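Local coordinates for Ras GTPase-activating-like protein IQGAP2 (Homo sapiens, PDB 4EZA) that probably acts as a signalling scaffold related to Ras GTPase activators, with an atypical phosphoinositide-binding domain of pseudo C2 fold, at residues H30-L35 and I108-K113; L36-L41 and K47-D52; F51-T56 and G60-R65; Q81-M86 and A92-F97. One frame throughout, in Å; residues are numbered along the deposited sequence.

Contact 1: residues H30-L35 and I108-K113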
loop_
_atom_site.group_PDB
_atom_site.type_symbol
_atom_site.label_atom_id
_atom_site.label_comp_id
_atom_site.label_asym_id
_atom_site.label_seq_id
_atom_site.Cartn_x
_atom_site.Cartn_y
_atom_site.Cartn_z
ATOM N N HIS A 30 1.123 9.252 -2.214
ATOM C CA HIS A 30 2.255 10.080 -1.790
ATOM C C HIS A 30 1.724 11.426 -1.263
ATOM O O HIS A 30 2.103 11.856 -0.182
ATOM C CB HIS A 30 3.149 10.250 -3.014
ATOM C CG HIS A 30 4.505 10.848 -2.765
ATOM N ND1 HIS A 30 5.330 10.516 -1.710
ATOM C CD2 HIS A 30 5.221 11.689 -3.546
ATOM C CE1 HIS A 30 6.476 11.171 -1.828
ATOM N NE2 HIS A 30 6.427 11.896 -2.925
ATOM N N GLU A 31 0.826 12.065 -2.013
ATOM C CA GLU A 31 0.152 13.275 -1.532
ATOM C C GLU A 31 -0.509 13.108 -0.169
ATOM O O GLU A 31 -0.367 13.966 0.708
ATOM C CB GLU A 31 -0.884 13.718 -2.563
ATOM C CG GLU A 31 -0.280 14.393 -3.765
ATOM C CD GLU A 31 -1.194 14.326 -4.977
ATOM O OE1 GLU A 31 -2.419 14.131 -4.788
ATOM O OE2 GLU A 31 -0.690 14.488 -6.115
ATOM N N LYS A 32 -1.183 11.974 0.025
ATOM C CA LYS A 32 -1.917 11.680 1.264
ATOM C C LYS A 32 -1.013 11.338 2.431
ATOM O O LYS A 32 -1.439 11.357 3.580
ATOM C CB LYS A 32 -2.813 10.459 1.049
ATOM C CG LYS A 32 -4.065 10.681 0.238
ATOM C CD LYS A 32 -4.824 9.370 0.196
ATOM C CE LYS A 32 -6.161 9.547 -0.501
ATOM N NZ LYS A 32 -7.041 8.349 -0.355
ATOM N N GLY A 33 0.215 10.951 2.131
ATOM C CA GLY A 33 1.161 10.533 3.172
ATOM C C GLY A 33 1.205 9.046 3.435
ATOM O O GLY A 33 1.986 8.580 4.259
ATOM N N VAL A 34 0.356 8.292 2.756
ATOM C CA VAL A 34 0.371 6.843 2.873
ATOM C C VAL A 34 1.663 6.272 2.297
ATOM O O VAL A 34 2.246 5.335 2.858
ATOM C CB VAL A 34 -0.836 6.192 2.126
ATOM C CG1 VAL A 34 -0.732 4.647 2.134
ATOM C CG2 VAL A 34 -2.125 6.620 2.729
ATOM N N LEU A 35 2.097 6.837 1.177
ATOM C CA LEU A 35 3.291 6.351 0.512
ATOM C C LEU A 35 4.417 7.337 0.768
ATOM O O LEU A 35 4.259 8.562 0.553
ATOM C CB LEU A 35 3.026 6.194 -0.983
ATOM C CG LEU A 35 4.142 5.600 -1.826
ATOM C CD1 LEU A 35 3.533 4.665 -2.882
ATOM C CD2 LEU A 35 4.903 6.677 -2.462
ATOM N N ILE A 108 -3.416 1.560 7.528
ATOM C CA ILE A 108 -4.539 0.958 8.251
ATOM C C ILE A 108 -5.828 1.707 7.902
ATOM O O ILE A 108 -6.856 1.084 7.568
ATOM C CB ILE A 108 -4.273 0.943 9.758
ATOM C CG1 ILE A 108 -3.149 -0.038 10.094
ATOM C CG2 ILE A 108 -5.551 0.531 10.517
ATOM C CD1 ILE A 108 -2.586 0.141 11.479
ATOM N N TYR A 109 -5.763 3.037 7.928
ATOM C CA TYR A 109 -6.937 3.861 7.608
ATOM C C TYR A 109 -7.378 3.658 6.156
ATOM O O TYR A 109 -8.576 3.541 5.878
ATOM C CB TYR A 109 -6.638 5.344 7.892
ATOM C CG TYR A 109 -7.716 6.336 7.443
ATOM C CD1 TYR A 109 -8.775 6.656 8.287
ATOM C CD2 TYR A 109 -7.675 6.946 6.178
ATOM C CE1 TYR A 109 -9.775 7.555 7.900
ATOM C CE2 TYR A 109 -8.675 7.839 5.782
ATOM C CZ TYR A 109 -9.715 8.139 6.648
ATOM O OH TYR A 109 -10.712 9.024 6.277
ATOM N N LEU A 110 -6.419 3.651 5.234
ATOM C CA LEU A 110 -6.722 3.430 3.823
ATOM C C LEU A 110 -7.473 2.107 3.618
ATOM O O LEU A 110 -8.454 2.045 2.859
ATOM C CB LEU A 110 -5.442 3.447 2.999
ATOM C CG LEU A 110 -5.627 3.455 1.486
ATOM C CD1 LEU A 110 -5.986 4.837 1.049
ATOM C CD2 LEU A 110 -4.372 2.997 0.799
ATOM N N LEU A 111 -7.011 1.052 4.288
ATOM C CA LEU A 111 -7.595 -0.287 4.113
ATOM C C LEU A 111 -8.987 -0.351 4.715
ATOM O O LEU A 111 -9.830 -1.114 4.228
ATOM C CB LEU A 111 -6.696 -1.356 4.735
ATOM C CG LEU A 111 -5.345 -1.553 4.045
ATOM C CD1 LEU A 111 -4.506 -2.510 4.821
ATOM C CD2 LEU A 111 -5.512 -2.028 2.603
ATOM N N ASN A 112 -9.241 0.470 5.735
ATOM C CA ASN A 112 -10.439 0.342 6.584
ATOM C C ASN A 112 -11.514 1.445 6.556
ATOM O O ASN A 112 -12.609 1.244 7.092
ATOM C CB ASN A 112 -9.999 0.132 8.026
ATOM C CG ASN A 112 -9.337 -1.205 8.224
ATOM O OD1 ASN A 112 -10.009 -2.218 8.363
ATOM N ND2 ASN A 112 -8.021 -1.227 8.184
ATOM N N LYS A 113 -11.201 2.596 5.963
ATOM C CA LYS A 113 -12.109 3.749 5.962
ATOM C C LYS A 113 -13.472 3.437 5.317
ATOM O O LYS A 113 -13.570 2.551 4.455
ATOM C CB LYS A 113 -11.446 4.962 5.287
ATOM C CG LYS A 113 -11.088 4.758 3.813
ATOM C CD LYS A 113 -10.625 6.055 3.169
ATOM C CE LYS A 113 -10.411 5.877 1.674
ATOM N NZ LYS A 113 -9.993 7.156 1.032
#
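Val-34 and Leu-110 meet through single methyl groups, Val-34 CG1 lying 4.2 Å from Leu-110 CD2, while the other branch of the leucine faces a lysine. Leu-110 CD1 is 3.9 Å from Lys-32 NZ; the two side chains run at about a right angle, and it is the terminal amine that touches the leucine. The same NZ meets Lys-113 tip to tip. The NZ atoms of Lys-32 and Lys-113, both donors, are 3.5 Å apart and form no bond with each other; such proximity would probably make it harder for both amines to hold their charge.

Extended chains carry both lysines to this meeting. In Lys-113, CG sits between the backbone N and the carbonyl carbon (chi1 62°), and its CB lies 3.8 Å above one face of the Tyr-109 ring. The end of its helix is gripped by Asn-112 ND2, which donates to Ile-108 O at 2.7 Å, with the acceptor close to the amide plane. On the other segment, helix 26-32 closes at Gly-33 in a Schellman motif, and the chain then turns to present Val-34. His-30 secures this turn: its ND1 donates to Leu-35 O at 3.2 Å along an almost straight line in the ring plane, meeting the oxygen from above the carbonyl plane.

Tyr-24 of strand 22-25 touches Lys-32, Leu-110 and Lys-113 together, and Leu-29 packs on Leu-110. The contact thus joins the ends of helices 26-32 and 104-112 beside strand 22-25, with Leu-111 turned to Ile-53 of strand 49-55 and Ile-108 to helix 80-88.

Contact 2: residues L36-L41 and K47-D52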
loop_
_atom_site.group_PDB
_atom_site.type_symbol
_atom_site.label_atom_id
_atom_site.label_comp_id
_atom_site.label_asym_id
_atom_site.label_seq_id
_atom_site.Cartn_x
_atom_site.Cartn_y
_atom_site.Cartn_z
ATOM N N LEU A 36 5.566 6.815 1.179
ATOM C CA LEU A 36 6.765 7.635 1.363
ATOM C C LEU A 36 7.625 7.718 0.095
ATOM O O LEU A 36 8.025 8.813 -0.321
ATOM C CB LEU A 36 7.619 7.133 2.543
ATOM C CG LEU A 36 7.103 7.451 3.952
ATOM C CD1 LEU A 36 5.886 6.587 4.289
ATOM C CD2 LEU A 36 8.193 7.274 4.974
ATOM N N ASP A 37 7.927 6.569 -0.505
ATOM C CA ASP A 37 8.790 6.558 -1.684
ATOM C C ASP A 37 8.734 5.217 -2.381
ATOM O O ASP A 37 8.312 4.216 -1.800
ATOM C CB ASP A 37 10.235 6.873 -1.279
ATOM C CG ASP A 37 11.079 7.430 -2.429
ATOM O OD1 ASP A 37 10.571 7.720 -3.538
ATOM O OD2 ASP A 37 12.301 7.588 -2.213
ATOM N N ILE A 38 9.147 5.221 -3.647
ATOM C CA ILE A 38 9.329 4.005 -4.438
ATOM C C ILE A 38 10.767 4.043 -4.955
ATOM O O ILE A 38 11.139 4.965 -5.690
ATOM C CB ILE A 38 8.358 3.908 -5.625
ATOM C CG1 ILE A 38 6.901 3.877 -5.145
ATOM C CG2 ILE A 38 8.671 2.629 -6.446
ATOM C CD1 ILE A 38 5.871 4.016 -6.240
ATOM N N ASP A 39 11.561 3.058 -4.530
ATOM C CA ASP A 39 12.980 3.015 -4.878
ATOM C C ASP A 39 13.108 2.930 -6.384
ATOM O O ASP A 39 12.335 2.211 -7.040
ATOM C CB ASP A 39 13.663 1.790 -4.257
ATOM C CG ASP A 39 13.630 1.784 -2.735
ATOM O OD1 ASP A 39 13.627 2.864 -2.113
ATOM O OD2 ASP A 39 13.642 0.666 -2.158
ATOM N N ASP A 40 14.084 3.670 -6.920
ATOM C CA ASP A 40 14.443 3.651 -8.344
ATOM C C ASP A 40 13.429 4.297 -9.282
ATOM O O ASP A 40 13.640 4.305 -10.495
ATOM C CB ASP A 40 14.766 2.217 -8.807
ATOM C CG ASP A 40 15.991 1.651 -8.124
ATOM O OD1 ASP A 40 16.917 2.442 -7.837
ATOM O OD2 ASP A 40 16.043 0.415 -7.902
ATOM N N LEU A 41 12.344 4.861 -8.751
ATOM C CA LEU A 41 11.363 5.531 -9.595
ATOM C C LEU A 41 11.325 7.013 -9.302
ATOM O O LEU A 41 11.121 7.410 -8.149
ATOM C CB LEU A 41 9.969 4.942 -9.382
ATOM C CG LEU A 41 8.827 5.419 -10.275
ATOM C CD1 LEU A 41 9.057 4.993 -11.719
ATOM C CD2 LEU A 41 7.536 4.859 -9.757
ATOM N N LYS A 47 2.562 8.671 -11.032
ATOM C CA LYS A 47 1.250 8.489 -11.684
ATOM C C LYS A 47 1.147 7.163 -12.442
ATOM O O LYS A 47 0.040 6.662 -12.678
ATOM C CB LYS A 47 0.963 9.654 -12.643
ATOM C CG LYS A 47 1.946 9.744 -13.799
ATOM C CD LYS A 47 1.673 10.906 -14.721
ATOM C CE LYS A 47 2.777 10.990 -15.782
ATOM N NZ LYS A 47 2.702 12.241 -16.602
ATOM N N ASN A 48 2.298 6.588 -12.801
ATOM C CA ASN A 48 2.352 5.356 -13.601
ATOM C C ASN A 48 2.304 4.066 -12.794
ATOM O O ASN A 48 2.248 2.955 -13.352
ATOM C CB ASN A 48 3.588 5.389 -14.490
ATOM C CG ASN A 48 3.472 6.433 -15.579
ATOM O OD1 ASN A 48 2.363 6.756 -16.010
ATOM N ND2 ASN A 48 4.604 6.956 -16.041
ATOM N N VAL A 49 2.350 4.208 -11.477
ATOM C CA VAL A 49 2.159 3.092 -10.558
ATOM C C VAL A 49 0.793 3.202 -9.921
ATOM O O VAL A 49 0.394 4.284 -9.460
ATOM C CB VAL A 49 3.260 3.064 -9.465
ATOM C CG1 VAL A 49 2.917 2.081 -8.372
ATOM C CG2 VAL A 49 4.610 2.738 -10.103
ATOM N N THR A 50 0.078 2.080 -9.883
ATOM C CA THR A 50 -1.232 2.034 -9.228
ATOM C C THR A 50 -1.237 0.875 -8.252
ATOM O O THR A 50 -0.519 -0.114 -8.427
ATOM C CB THR A 50 -2.386 1.918 -10.258
ATOM O OG1 THR A 50 -2.487 3.140 -10.990
ATOM C CG2 THR A 50 -3.729 1.649 -9.593
ATOM N N PHE A 51 -2.018 1.027 -7.192
ATOM C CA PHE A 51 -2.236 -0.041 -6.225
ATOM C C PHE A 51 -3.709 -0.369 -6.180
ATOM O O PHE A 51 -4.521 0.534 -6.031
ATOM C CB PHE A 51 -1.750 0.373 -4.844
ATOM C CG PHE A 51 -0.307 0.714 -4.814
ATOM C CD1 PHE A 51 0.654 -0.295 -4.731
ATOM C CD2 PHE A 51 0.110 2.045 -4.895
ATOM C CE1 PHE A 51 2.013 0.020 -4.754
ATOM C CE2 PHE A 51 1.451 2.357 -4.906
ATOM C CZ PHE A 51 2.403 1.357 -4.834
ATOM N N ASP A 52 -4.036 -1.641 -6.381
ATOM C CA ASP A 52 -5.413 -2.139 -6.302
ATOM C C ASP A 52 -5.567 -2.798 -4.948
ATOM O O ASP A 52 -4.744 -3.651 -4.590
ATOM C CB ASP A 52 -5.709 -3.209 -7.375
ATOM C CG ASP A 52 -5.778 -2.648 -8.793
ATOM O OD1 ASP A 52 -5.653 -1.415 -8.988
ATOM O OD2 ASP A 52 -5.968 -3.465 -9.730
#
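Val-49 packs against Ile-38 and Leu-41 where the two antiparallel sheets of the pseudo C2 fold face each other, strand 49-55 belonging to the four-stranded sheet and strand 35-38 to the three-stranded one. From CB the valine divides into two methyls with separate tasks. CG1, opposite the backbone N across the CA-CB bond (chi1 169°), extends toward the tip of Ile-38 and comes within 4.1 Å of its CD1. CG2 stands beside the backbone N instead and touches Leu-41 CD2 at 3.6 Å, the closer of the two approaches. One residue therefore engages both partners, each with its own branch.

The two meetings differ in direction. Ile-38 and Val-49 come end to end, the isoleucine having its CG1-CD1 arm stretched out (chi2 170°). Leu-41 and Val-49 instead slide past each other in opposite directions, CD2 passing beside CG2. The touching groups are all aliphatic methyls, held by dispersion and by exclusion of water. Ala-26 of helix 26-32 touches both Ile-38 and Val-49, as well as the neighbouring Phe-51, while Val-100 packs on Ile-38 from strand 100-103 and Phe-46 lies against Leu-41.

A type II turn from Ile-38 to Leu-41 brings the two partners of the valine onto one side. Before it, a classic bulge sets Leu-36 and Asp-37 opposite the single residue Lys-101, and Asp-37 OD1 receives a weak bond from Ile-38 N. Within the turn, Leu-41 N closes back on Ile-38 O at 3.3 Å.

Contact 3: residues F51-T56 and G60-R65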
loop_
_atom_site.group_PDB
_atom_site.type_symbol
_atom_site.label_atom_id
_atom_site.label_comp_id
_atom_site.label_asym_id
_atom_site.label_seq_id
_atom_site.Cartn_x
_atom_site.Cartn_y
_atom_site.Cartn_z
ATOM N N PHE A 51 -2.018 1.027 -7.192
ATOM C CA PHE A 51 -2.236 -0.041 -6.225
ATOM C C PHE A 51 -3.709 -0.369 -6.180
ATOM O O PHE A 51 -4.521 0.534 -6.031
ATOM C CB PHE A 51 -1.750 0.373 -4.844
ATOM C CG PHE A 51 -0.307 0.714 -4.814
ATOM C CD1 PHE A 51 0.654 -0.295 -4.731
ATOM C CD2 PHE A 51 0.110 2.045 -4.895
ATOM C CE1 PHE A 51 2.013 0.020 -4.754
ATOM C CE2 PHE A 51 1.451 2.357 -4.906
ATOM C CZ PHE A 51 2.403 1.357 -4.834
ATOM N N ASP A 52 -4.036 -1.641 -6.381
ATOM C CA ASP A 52 -5.413 -2.139 -6.302
ATOM C C ASP A 52 -5.567 -2.798 -4.948
ATOM O O ASP A 52 -4.744 -3.651 -4.590
ATOM C CB ASP A 52 -5.709 -3.209 -7.375
ATOM C CG ASP A 52 -5.778 -2.648 -8.793
ATOM O OD1 ASP A 52 -5.653 -1.415 -8.988
ATOM O OD2 ASP A 52 -5.968 -3.465 -9.730
ATOM N N ILE A 53 -6.605 -2.418 -4.204
ATOM C CA ILE A 53 -6.872 -3.012 -2.899
ATOM C C ILE A 53 -8.123 -3.849 -2.986
ATOM O O ILE A 53 -9.187 -3.332 -3.301
ATOM C CB ILE A 53 -7.113 -1.962 -1.809
ATOM C CG1 ILE A 53 -6.051 -0.855 -1.818
ATOM C CG2 ILE A 53 -7.275 -2.647 -0.442
ATOM C CD1 ILE A 53 -4.657 -1.267 -1.536
ATOM N N ILE A 54 -8.000 -5.135 -2.686
ATOM C CA ILE A 54 -9.129 -6.053 -2.807
ATOM C C ILE A 54 -9.370 -6.780 -1.483
ATOM O O ILE A 54 -8.434 -7.312 -0.878
ATOM C CB ILE A 54 -8.902 -7.070 -3.954
ATOM C CG1 ILE A 54 -7.996 -6.464 -5.042
ATOM C CG2 ILE A 54 -10.237 -7.509 -4.546
ATOM C CD1 ILE A 54 -7.016 -7.443 -5.694
ATOM N N ALA A 55 -10.622 -6.758 -1.016
ATOM C CA ALA A 55 -11.037 -7.569 0.127
ATOM C C ALA A 55 -10.907 -9.038 -0.236
ATOM O O ALA A 55 -11.203 -9.435 -1.369
ATOM C CB ALA A 55 -12.486 -7.260 0.521
ATOM N N THR A 56 -10.438 -9.838 0.717
ATOM C CA THR A 56 -10.405 -11.281 0.512
ATOM C C THR A 56 -11.605 -11.915 1.219
ATOM O O THR A 56 -12.364 -11.229 1.915
ATOM C CB THR A 56 -9.086 -11.920 1.008
ATOM O OG1 THR A 56 -9.045 -11.917 2.442
ATOM C CG2 THR A 56 -7.876 -11.180 0.463
ATOM N N GLY A 60 -10.460 -9.163 7.251
ATOM C CA GLY A 60 -9.299 -8.724 8.012
ATOM C C GLY A 60 -8.024 -8.977 7.230
ATOM O O GLY A 60 -6.953 -8.547 7.648
ATOM N N ILE A 61 -8.124 -9.680 6.106
ATOM C CA ILE A 61 -6.967 -9.857 5.219
ATOM C C ILE A 61 -7.215 -9.133 3.899
ATOM O O ILE A 61 -8.256 -9.323 3.265
ATOM C CB ILE A 61 -6.597 -11.347 4.997
ATOM C CG1 ILE A 61 -6.172 -11.970 6.342
ATOM C CG2 ILE A 61 -5.464 -11.483 3.940
ATOM C CD1 ILE A 61 -5.903 -13.436 6.284
ATOM N N PHE A 62 -6.259 -8.295 3.501
ATOM C CA PHE A 62 -6.390 -7.502 2.278
ATOM C C PHE A 62 -5.368 -7.925 1.256
ATOM O O PHE A 62 -4.245 -8.261 1.599
ATOM C CB PHE A 62 -6.234 -6.012 2.583
ATOM C CG PHE A 62 -7.315 -5.472 3.471
ATOM C CD1 PHE A 62 -8.478 -4.949 2.923
ATOM C CD2 PHE A 62 -7.154 -5.487 4.846
ATOM C CE1 PHE A 62 -9.481 -4.445 3.751
ATOM C CE2 PHE A 62 -8.144 -4.997 5.685
ATOM C CZ PHE A 62 -9.313 -4.480 5.136
ATOM N N ASP A 63 -5.770 -7.875 -0.003
ATOM C CA ASP A 63 -4.940 -8.270 -1.119
ATOM C C ASP A 63 -4.561 -6.959 -1.800
ATOM O O ASP A 63 -5.445 -6.249 -2.276
ATOM C CB ASP A 63 -5.813 -9.154 -2.032
ATOM C CG ASP A 63 -5.055 -9.842 -3.129
ATOM O OD1 ASP A 63 -3.884 -9.514 -3.406
ATOM O OD2 ASP A 63 -5.683 -10.728 -3.754
ATOM N N VAL A 64 -3.277 -6.609 -1.802
ATOM C CA VAL A 64 -2.817 -5.383 -2.453
ATOM C C VAL A 64 -1.957 -5.730 -3.652
ATOM O O VAL A 64 -0.961 -6.440 -3.523
ATOM C CB VAL A 64 -2.018 -4.444 -1.501
ATOM C CG1 VAL A 64 -1.547 -3.185 -2.243
ATOM C CG2 VAL A 64 -2.857 -4.085 -0.278
ATOM N N ARG A 65 -2.345 -5.223 -4.822
ATOM C CA ARG A 65 -1.579 -5.453 -6.063
ATOM C C ARG A 65 -0.872 -4.181 -6.501
ATOM O O ARG A 65 -1.464 -3.092 -6.474
ATOM C CB ARG A 65 -2.514 -5.894 -7.182
ATOM C CG ARG A 65 -3.486 -7.001 -6.819
ATOM C CD ARG A 65 -2.821 -8.350 -6.840
ATOM N NE ARG A 65 -3.730 -9.403 -6.397
ATOM C CZ ARG A 65 -4.448 -10.173 -7.210
ATOM N NH1 ARG A 65 -4.369 -10.021 -8.526
ATOM N NH2 ARG A 65 -5.247 -11.103 -6.705
HETATM O O HOH W 1 -10.912 -8.799 3.326
#
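The guanidinium of Arg-65 carries Ile-54 CD1 over one face, 3.8 Å above the plane and displaced toward the rim. At its edge lies Asp-63, whose OD1 accepts from Arg-65 NE and OD2 from Arg-65 NH2, both at 3.0 Å. This side-on salt bridge fixes the rotation of the group, although OD1 is met from above the carboxylate plane. NH1 has a further partner in Glu-72. Ile-54 reaches the arginine through torsions far from staggered (chi1 -28°), perhaps at some cost in strain.

On the other face of the sheet, Ile-53 and Val-64 stand side by side, CD1 of the isoleucine 3.6 Å from Val-64 CG2. The rings of Phe-51 and Phe-62 flank them, near Val-64 CG1 and Ile-53 CG2 respectively.

The backbones are joined by paired bonds at Asp-52/Arg-65 and Ile-54/Asp-63, with Ile-54 N 2.8 Å from Asp-63 O. Toward the loop the ladder weakens: the bond from Thr-56 N to Ile-61 O is weak, but Thr-56 OG1 donates to the same oxygen at 2.8 Å, and a water accepts from Thr-56 N. Asp-52 turns its carboxylate to Lys-67. Together strands 49-55 and 61-68 form an antiparallel beta hairpin, the central pair of the four-stranded sheet in this pseudo C2 fold.

Contact 4: residues Q81-M86 and A92-F97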
loop_
_atom_site.group_PDB
_atom_site.type_symbol
_atom_site.label_atom_id
_atom_site.label_comp_id
_atom_site.label_asym_id
_atom_site.label_seq_id
_atom_site.Cartn_x
_atom_site.Cartn_y
_atom_site.Cartn_z
ATOM N N GLN A 81 -4.516 -7.549 11.927
ATOM C CA GLN A 81 -3.982 -7.796 13.279
ATOM C C GLN A 81 -2.481 -7.541 13.280
ATOM O O GLN A 81 -1.940 -6.999 14.252
ATOM C CB GLN A 81 -4.253 -9.216 13.761
ATOM C CG GLN A 81 -5.697 -9.587 13.994
ATOM C CD GLN A 81 -5.803 -10.753 14.940
ATOM O OE1 GLN A 81 -5.354 -11.869 14.636
ATOM N NE2 GLN A 81 -6.385 -10.506 16.118
ATOM N N ASP A 82 -1.806 -7.916 12.193
ATOM C CA ASP A 82 -0.350 -7.691 12.115
ATOM C C ASP A 82 -0.039 -6.204 12.047
ATOM O O ASP A 82 0.883 -5.707 12.714
ATOM C CB ASP A 82 0.259 -8.377 10.896
ATOM C CG ASP A 82 0.281 -9.881 11.003
ATOM O OD1 ASP A 82 0.243 -10.426 12.128
ATOM O OD2 ASP A 82 0.340 -10.521 9.937
ATOM N N LEU A 83 -0.814 -5.486 11.246
ATOM C CA LEU A 83 -0.627 -4.043 11.133
ATOM C C LEU A 83 -0.892 -3.336 12.447
ATOM O O LEU A 83 -0.144 -2.441 12.833
ATOM C CB LEU A 83 -1.541 -3.479 10.049
ATOM C CG LEU A 83 -1.233 -3.961 8.623
ATOM C CD1 LEU A 83 -2.231 -3.297 7.656
ATOM C CD2 LEU A 83 0.210 -3.708 8.175
ATOM N N LEU A 84 -1.937 -3.759 13.154
ATOM C CA LEU A 84 -2.190 -3.166 14.467
ATOM C C LEU A 84 -1.069 -3.446 15.465
ATOM O O LEU A 84 -0.720 -2.589 16.278
ATOM C CB LEU A 84 -3.529 -3.613 15.034
ATOM C CG LEU A 84 -4.734 -2.977 14.355
ATOM C CD1 LEU A 84 -5.975 -3.734 14.788
ATOM C CD2 LEU A 84 -4.843 -1.517 14.738
ATOM N N GLN A 85 -0.500 -4.647 15.391
ATOM C CA GLN A 85 0.607 -5.000 16.262
ATOM C C GLN A 85 1.794 -4.084 15.986
ATOM O O GLN A 85 2.416 -3.578 16.930
ATOM C CB GLN A 85 1.001 -6.460 16.089
ATOM C CG GLN A 85 2.050 -6.856 17.096
ATOM C CD GLN A 85 2.670 -8.181 16.811
ATOM O OE1 GLN A 85 1.975 -9.156 16.519
ATOM N NE2 GLN A 85 4.002 -8.242 16.913
ATOM N N MET A 86 2.082 -3.851 14.705
ATOM C CA MET A 86 3.154 -2.922 14.330
ATOM C C MET A 86 2.911 -1.565 14.965
ATOM O O MET A 86 3.831 -0.975 15.547
ATOM C CB MET A 86 3.206 -2.747 12.819
ATOM C CG MET A 86 3.701 -3.964 12.125
ATOM S SD MET A 86 3.769 -3.653 10.353
ATOM C CE MET A 86 3.956 -5.339 9.798
ATOM N N ALA A 92 6.416 2.841 12.607
ATOM C CA ALA A 92 5.700 3.868 11.837
ATOM C C ALA A 92 5.590 3.569 10.339
ATOM O O ALA A 92 4.662 4.038 9.678
ATOM C CB ALA A 92 6.353 5.214 12.046
ATOM N N VAL A 93 6.578 2.863 9.807
ATOM C CA VAL A 93 6.688 2.632 8.364
ATOM C C VAL A 93 7.081 1.201 8.048
ATOM O O VAL A 93 7.666 0.500 8.882
ATOM C CB VAL A 93 7.704 3.619 7.700
ATOM C CG1 VAL A 93 7.295 5.074 7.906
ATOM C CG2 VAL A 93 9.101 3.391 8.239
ATOM N N MET A 94 6.805 0.793 6.809
ATOM C CA MET A 94 7.091 -0.558 6.381
ATOM C C MET A 94 7.270 -0.616 4.882
ATOM O O MET A 94 6.689 0.192 4.151
ATOM C CB MET A 94 5.967 -1.491 6.822
ATOM C CG MET A 94 4.636 -1.176 6.231
ATOM S SD MET A 94 3.349 -2.267 6.836
ATOM C CE MET A 94 4.027 -3.782 6.454
ATOM N N LYS A 95 8.087 -1.555 4.422
ATOM C CA LYS A 95 8.260 -1.807 2.990
ATOM C C LYS A 95 7.194 -2.803 2.552
ATOM O O LYS A 95 7.396 -4.015 2.665
ATOM C CB LYS A 95 9.665 -2.349 2.703
ATOM C CG LYS A 95 10.782 -1.347 2.951
ATOM C CD LYS A 95 10.724 -0.144 2.016
ATOM C CE LYS A 95 11.344 -0.407 0.653
ATOM N NZ LYS A 95 12.836 -0.273 0.589
ATOM N N MET A 96 6.044 -2.279 2.117
ATOM C CA MET A 96 4.883 -3.077 1.728
ATOM C C MET A 96 5.212 -3.935 0.504
ATOM O O MET A 96 4.737 -5.083 0.386
ATOM C CB MET A 96 3.697 -2.142 1.452
ATOM C CG MET A 96 2.426 -2.786 0.908
ATOM S SD MET A 96 1.105 -1.584 0.714
ATOM C CE MET A 96 1.622 -0.699 -0.741
ATOM N N PHE A 97 6.043 -3.384 -0.372
ATOM C CA PHE A 97 6.706 -4.135 -1.428
ATOM C C PHE A 97 8.189 -3.838 -1.327
ATOM O O PHE A 97 8.588 -2.932 -0.603
ATOM C CB PHE A 97 6.172 -3.760 -2.809
ATOM C CG PHE A 97 4.717 -4.084 -2.997
ATOM C CD1 PHE A 97 4.310 -5.405 -3.207
ATOM C CD2 PHE A 97 3.752 -3.092 -2.956
ATOM C CE1 PHE A 97 2.965 -5.709 -3.396
ATOM C CE2 PHE A 97 2.387 -3.403 -3.124
ATOM C CZ PHE A 97 2.009 -4.717 -3.352
#
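Helix 80-88 lies against strand 93-97, an edge strand of the three-stranded sheet, through Leu-83 and Met-86 on the helix and Met-94 on the strand; these elements follow one another in the chain. Met-94 carries the strand's share of the contact. Its SD is 3.7 Å from Leu-83 CD2 and 3.8 Å from Met-86 SD, so the sulfur touches both helix residues. Its methyl completes the packing, with Met-94 CE 3.7 Å from Met-86 CE.

The two methionines come in differently. Met-86 is extended from CG to its methyl and projects from the helix toward the strand, whereas Met-94 is bent at its last torsion (chi3 -55°), which folds CE back beside the thioether of Met-86. Because CG of Met-94 sits between its backbone N and carbonyl carbon (chi1 62°), the whole side chain is steered at the helix, crossing both Leu-83 and Met-86 at about a right angle. Leu-83 starts out pointing past the strand, but its CD2 branch comes within reach of the sulfur.

Leu-83 also touches Ile-108 and Leu-111 of helix 104-112, and Met-94 rests on Val-102 of strand 100-103 and Val-104 of helix 104-112. At Met-96 the strand turns a corner, and a bulge there pairs two residues, Met-96 and Phe-97, with Val-100.

Two polarisable sulfurs and three methyl ends meet here without a polar bond between the segments. The attraction is therefore dispersion and the hydrophobic effect, which set little preference for direction, consistent with the two methionines and Leu-83 meeting by shape alone.

Overall arrangement
Contacts 2 and 3 share Phe-51 and Asp-52, yet their centres are about 17 Å apart on opposite sides of the chain's centre. Phe-51 ties the rest together between the two sheets: Leu-35 CD1 of contact 1 is 3.7 Å from its CE2, and Phe-97 CE2 of contact 4 is 3.8 Å from its CE1. Contact 1 joins contact 4 where Leu-111 CD1 packs 3.7 Å from Leu-83 CD1, and contact 3 where Leu-111 CD2 meets Ile-53 CG2 at 3.6 Å. Contacts 2 and 4, about 18 Å apart between centres, are joined by the salt bridge Asp-39 OD2 to Lys-95 NZ (3.0 Å). None of these contacts includes a ligand or defines where phosphoinositide binds.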